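Local coordinates for lipoprotein (Paraburkholderia phytofirmans, PDB 5T11) that probably helps guide Pel polysaccharide export across the outer membrane, as a PelC-type periplasmic lipoprotein that assembles into a dodecamer, at residues V111-E116 against A150-P155; N45-G50 against S154-R159. The protein carries 1 engineered substitution. One frame throughout, in Å; residues are numbered along the deposited sequence.

Contact 1 (V111-E116 against A150-P155)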
loop_
_atom_site.group_PDB
_atom_site.type_symbol
_atom_site.label_atom_id
_atom_site.label_comp_id
_atom_site.label_asym_id
_atom_site.label_seq_id
_atom_site.Cartn_x
_atom_site.Cartn_y
_atom_site.Cartn_z
ATOM N N VAL B 111 -8.598 1.863 -30.127
ATOM C CA VAL B 111 -7.852 2.872 -30.882
ATOM C C VAL B 111 -8.821 3.882 -31.484
ATOM O O VAL B 111 -9.830 3.501 -32.092
ATOM C CB VAL B 111 -7.011 2.233 -32.007
ATOM C CG1 VAL B 111 -6.282 3.310 -32.828
ATOM C CG2 VAL B 111 -6.006 1.228 -31.422
ATOM N N GLY B 112 -8.512 5.170 -31.326
ATOM C CA GLY B 112 -9.238 6.238 -31.999
ATOM C C GLY B 112 -8.255 7.231 -32.608
ATOM O O GLY B 112 -7.317 7.649 -31.918
ATOM N N VAL B 113 -8.427 7.584 -33.897
ATOM C CA VAL B 113 -7.501 8.447 -34.633
ATOM C C VAL B 113 -8.285 9.362 -35.569
ATOM O O VAL B 113 -9.317 8.977 -36.128
ATOM C CB VAL B 113 -6.469 7.650 -35.464
ATOM C CG1 VAL B 113 -5.540 6.865 -34.572
ATOM C CG2 VAL B 113 -7.174 6.727 -36.461
ATOM N N THR B 114 -7.775 10.582 -35.747
ATOM C CA THR B 114 -8.263 11.509 -36.760
ATOM C C THR B 114 -7.081 11.929 -37.633
ATOM O O THR B 114 -5.961 12.092 -37.135
ATOM C CB THR B 114 -8.930 12.740 -36.119
ATOM O OG1 THR B 114 -8.081 13.248 -35.081
ATOM C CG2 THR B 114 -10.298 12.383 -35.509
ATOM N N PHE B 115 -7.319 12.090 -38.934
ATOM C CA PHE B 115 -6.276 12.477 -39.882
ATOM C C PHE B 115 -6.772 13.613 -40.768
ATOM O O PHE B 115 -7.968 13.701 -41.072
ATOM C CB PHE B 115 -5.850 11.315 -40.804
ATOM C CG PHE B 115 -5.035 10.249 -40.128
ATOM C CD1 PHE B 115 -3.669 10.432 -39.906
ATOM C CD2 PHE B 115 -5.616 9.037 -39.764
ATOM C CE1 PHE B 115 -2.910 9.444 -39.285
ATOM C CE2 PHE B 115 -4.862 8.045 -39.137
ATOM C CZ PHE B 115 -3.509 8.249 -38.901
ATOM N N GLU B 116 -5.838 14.472 -41.196
ATOM C CA GLU B 116 -6.094 15.515 -42.185
ATOM C C GLU B 116 -4.972 15.499 -43.214
ATOM O O GLU B 116 -3.800 15.325 -42.862
ATOM C CB GLU B 116 -6.168 16.938 -41.570
ATOM C CG GLU B 116 -7.219 17.145 -40.507
ATOM C CD GLU B 116 -6.719 16.787 -39.116
ATOM O OE1 GLU B 116 -5.529 17.038 -38.820
ATOM O OE2 GLU B 116 -7.519 16.248 -38.322
ATOM N N ALA B 150 -4.561 1.506 -41.670
ATOM C CA ALA B 150 -4.599 1.052 -43.060
ATOM C C ALA B 150 -5.975 1.287 -43.670
ATOM O O ALA B 150 -6.092 1.785 -44.797
ATOM C CB ALA B 150 -4.211 -0.425 -43.157
ATOM N N LYS B 151 -7.034 0.952 -42.925
ATOM C CA LYS B 151 -8.394 1.185 -43.415
ATOM C C LYS B 151 -8.658 2.682 -43.589
ATOM O O LYS B 151 -9.114 3.130 -44.652
ATOM C CB LYS B 151 -9.400 0.547 -42.441
ATOM C CG LYS B 151 -10.867 0.615 -42.848
ATOM C CD LYS B 151 -11.132 -0.229 -44.093
ATOM C CE LYS B 151 -12.615 -0.286 -44.459
ATOM N NZ LYS B 151 -12.795 -0.820 -45.837
ATOM N N VAL B 152 -8.337 3.475 -42.558
ATOM C CA VAL B 152 -8.640 4.905 -42.561
ATOM C C VAL B 152 -7.932 5.615 -43.716
ATOM O O VAL B 152 -8.505 6.504 -44.360
ATOM C CB VAL B 152 -8.259 5.527 -41.203
ATOM C CG1 VAL B 152 -8.246 7.048 -41.295
ATOM C CG2 VAL B 152 -9.217 5.055 -40.096
ATOM N N LEU B 153 -6.680 5.256 -43.981
ATOM C CA LEU B 153 -5.882 5.914 -45.011
ATOM C C LEU B 153 -6.020 5.266 -46.384
ATOM O O LEU B 153 -5.341 5.688 -47.332
ATOM C CB LEU B 153 -4.404 5.941 -44.601
ATOM C CG LEU B 153 -4.059 6.708 -43.313
ATOM C CD1 LEU B 153 -2.541 6.741 -43.085
ATOM C CD2 LEU B 153 -4.636 8.130 -43.331
ATOM N N SER B 154 -6.888 4.263 -46.522
ATOM C CA SER B 154 -7.050 3.610 -47.817
ATOM C C SER B 154 -7.445 4.550 -48.963
ATOM O O SER B 154 -7.030 4.271 -50.102
ATOM C CB SER B 154 -8.065 2.462 -47.706
ATOM O OG SER B 154 -9.378 2.953 -47.520
ATOM N N PRO B 155 -8.214 5.633 -48.766
ATOM C CA PRO B 155 -8.479 6.531 -49.907
ATOM C C PRO B 155 -7.250 7.298 -50.395
ATOM O O PRO B 155 -7.320 7.909 -51.470
ATOM C CB PRO B 155 -9.552 7.487 -49.370
ATOM C CG PRO B 155 -10.156 6.772 -48.163
ATOM C CD PRO B 155 -9.010 6.018 -47.579
#

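Contact 2 (N45-G50 against S154-R159)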
loop_
_atom_site.group_PDB
_atom_site.type_symbol
_atom_site.label_atom_id
_atom_site.label_comp_id
_atom_site.label_asym_id
_atom_site.label_seq_id
_atom_site.Cartn_x
_atom_site.Cartn_y
_atom_site.Cartn_z
ATOM N N ASN B 45 4.286 4.232 -43.239
ATOM C CA ASN B 45 4.423 2.966 -43.957
ATOM C C ASN B 45 3.148 2.621 -44.726
ATOM O O ASN B 45 3.219 2.077 -45.834
ATOM C CB ASN B 45 4.806 1.840 -42.998
ATOM C CG ASN B 45 6.325 1.699 -42.832
ATOM O OD1 ASN B 45 7.094 2.597 -43.198
ATOM N ND2 ASN B 45 6.761 0.560 -42.288
ATOM N N THR B 46 1.980 2.955 -44.171
ATOM C CA THR B 46 0.721 2.666 -44.853
ATOM C C THR B 46 0.616 3.438 -46.165
ATOM O O THR B 46 0.340 2.857 -47.223
ATOM C CB THR B 46 -0.461 2.998 -43.929
ATOM O OG1 THR B 46 -0.373 2.223 -42.721
ATOM C CG2 THR B 46 -1.795 2.701 -44.620
ATOM N N LEU B 47 0.858 4.753 -46.117
ATOM C CA LEU B 47 0.900 5.559 -47.335
ATOM C C LEU B 47 1.869 4.980 -48.356
ATOM O O LEU B 47 1.598 5.007 -49.564
ATOM C CB LEU B 47 1.300 6.998 -47.010
ATOM C CG LEU B 47 0.327 7.880 -46.231
ATOM C CD1 LEU B 47 0.971 9.253 -46.005
ATOM C CD2 LEU B 47 -1.015 8.007 -46.955
ATOM N N ARG B 48 3.015 4.468 -47.890
ATOM C CA ARG B 48 3.972 3.843 -48.801
ATOM C C ARG B 48 3.441 2.524 -49.338
ATOM O O ARG B 48 3.589 2.230 -50.529
ATOM C CB ARG B 48 5.310 3.608 -48.106
ATOM C CG ARG B 48 6.169 4.829 -47.962
ATOM C CD ARG B 48 7.540 4.422 -47.442
ATOM N NE ARG B 48 8.232 5.549 -46.840
ATOM C CZ ARG B 48 8.388 5.721 -45.538
ATOM N NH1 ARG B 48 7.920 4.815 -44.689
ATOM N NH2 ARG B 48 9.037 6.792 -45.093
ATOM N N ALA B 49 2.851 1.706 -48.461
ATOM C CA ALA B 49 2.201 0.479 -48.905
ATOM C C ALA B 49 1.141 0.766 -49.961
ATOM O O ALA B 49 0.933 -0.048 -50.864
ATOM C CB ALA B 49 1.582 -0.250 -47.711
ATOM N N GLY B 50 0.491 1.925 -49.879
ATOM C CA GLY B 50 -0.531 2.357 -50.805
ATOM C C GLY B 50 -0.041 2.885 -52.134
ATOM O O GLY B 50 -0.862 3.303 -52.954
ATOM N N SER B 154 -6.888 4.263 -46.522
ATOM C CA SER B 154 -7.050 3.610 -47.817
ATOM C C SER B 154 -7.445 4.550 -48.963
ATOM O O SER B 154 -7.030 4.271 -50.102
ATOM C CB SER B 154 -8.065 2.462 -47.706
ATOM O OG SER B 154 -9.378 2.953 -47.520
ATOM N N PRO B 155 -8.214 5.633 -48.766
ATOM C CA PRO B 155 -8.479 6.531 -49.907
ATOM C C PRO B 155 -7.250 7.298 -50.395
ATOM O O PRO B 155 -7.320 7.909 -51.470
ATOM C CB PRO B 155 -9.552 7.487 -49.370
ATOM C CG PRO B 155 -10.156 6.772 -48.163
ATOM C CD PRO B 155 -9.010 6.018 -47.579
ATOM N N LEU B 156 -6.136 7.296 -49.664
ATOM C CA LEU B 156 -4.923 7.964 -50.126
ATOM C C LEU B 156 -3.990 7.045 -50.910
ATOM O O LEU B 156 -2.859 7.441 -51.215
ATOM C CB LEU B 156 -4.164 8.571 -48.949
ATOM C CG LEU B 156 -4.975 9.512 -48.053
ATOM C CD1 LEU B 156 -4.076 10.134 -46.996
ATOM C CD2 LEU B 156 -5.664 10.586 -48.876
ATOM N N GLN B 157 -4.433 5.838 -51.251
ATOM C CA GLN B 157 -3.635 4.987 -52.124
ATOM C C GLN B 157 -3.454 5.637 -53.494
ATOM O O GLN B 157 -4.300 6.403 -53.969
ATOM C CB GLN B 157 -4.291 3.616 -52.270
ATOM C CG GLN B 157 -4.333 2.831 -50.976
ATOM C CD GLN B 157 -5.228 1.602 -51.060
ATOM O OE1 GLN B 157 -5.793 1.296 -52.114
ATOM N NE2 GLN B 157 -5.360 0.888 -49.937
ATOM N N ALA B 158 -2.322 5.343 -54.124
ATOM C CA ALA B 158 -2.063 5.869 -55.454
ATOM C C ALA B 158 -3.036 5.243 -56.439
ATOM O O ALA B 158 -3.212 4.021 -56.458
ATOM C CB ALA B 158 -0.624 5.587 -55.877
ATOM N N ARG B 159 -3.684 6.084 -57.241
ATOM C CA ARG B 159 -4.662 5.615 -58.209
ATOM C C ARG B 159 -4.035 5.615 -59.589
ATOM O O ARG B 159 -2.815 5.543 -59.707
ATOM C CB ARG B 159 -5.918 6.489 -58.177
HETATM O O HOH W 1 -1.136 5.388 -49.881
#

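Contact 1 (V111-E116 against A150-P155)
Phe115 meets Val152 and Leu153 in a buried, wholly apolar packing of strand 109-119 against the C-terminal end of helix 141-152. No hydrogen bond joins the two segments. With Phe115 CG anti to the carbonyl carbon (chi1 -73°), the ring makes both close contacts, to Val152 and to Leu153. Leu153 sends its CD2 methyl over one face of the ring in a CH-pi contact. Leu153 CD2 is 4.0 Å from the centroid of the Phe115 ring and 19° off its normal, displaced toward Phe115 CD2 and CG. The two side chains run at about a right angle to each other. Val152 uses another branch and another direction. Val152 CG1 approaches the same ring obliquely and comes to 3.6 Å from Phe115 CD2. The second methyl, Val152 CG2, looks toward Val113 and is a looser neighbour, 4.5 Å from Val113 CG2. This is helix-on-sheet packing in an alpha/beta fold, with Val113 and Phe115 on the sheet face that receives the helix. Thr114 points away from the helix and hydrogen-bonds Glu97 through OG1. Leu92 of strand 90-99 touches both Phe115 and Leu153, and Trp127 of strand 125-134 also touches Leu153. Near the end of the helix, Lys151 O accepts two bonds from Ser154. One comes from the backbone N and the other from OG, 2.9 Å from Lys151 O and in the carbonyl plane.

Contact 2 (N45-G50 against S154-R159)
Leu47 and Leu156 meet where helix 35-49 lies against the chain after helix 141-152. Their side chains meet at a slant. One branch of Leu47 does the touching: Leu47 CD2 lies 3.7 Å from Leu156 CD1 and also packs on CB of Leu156. Leu156 is directed at segment 45-50 from its first bond; Leu47 is not, and only its end comes near. In Leu47 the CG is set beside the backbone N (chi1 -69°), CD1 continues the extended chain, and the other branch, CD2, turns to Leu156. Leu92 of strand 90-99 touches both leucines, and Trp127 touches Leu156.

Beside this apolar pair the contact turns polar and uses the backbone. Ala158 N donates to Gly50 O over 2.8 Å. The bond is fairly straight, with an N-H...O angle of 161°, and the donor is tilted 28° from the carbonyl plane. Gln157 lies alongside Gly50. Its CB is 3.5 Å from Gly50 O, and its CG packs at 3.8 Å from Gly50 CA. The CB of Ala158 also comes near the same carbonyl oxygen, at 3.7 Å. One water donates to both Leu47 O and Leu156 O, 2.8 Å from the first and 3.0 Å from the second. It thus links a carbonyl of the last helical turn to one at the end of the 3-10 segment 154-156. The helix itself closes with Gly50 N bonded to Thr46 O. A helix C-terminus is joined here to the C-terminal tail of the chain, on the helix-bearing face of the mixed sheet of an alpha/beta fold.

How the contacts relate
Contact 1 belongs to the core, its centre about 6 Å from the centre of the chain. The centre of contact 2, a partly buried one, lies about 11 Å from it. Both end on the same stretch and share Ser154 and Pro155. The first sets it on the sheet; the second joins it to helix 35-49. Chemistry follows depth: apolar side chains alone in contact 1, but a leucine pair, a backbone bond and a bridging water in contact 2. The contacts also touch, with Thr46 CG2 3.6 Å from Ala150 CA. Leu92 borders both. Asn45 of a neighbouring subunit packs on Thr114, and Asn45 of this chain bonds Thr130 of another, so both contacts border subunit interfaces.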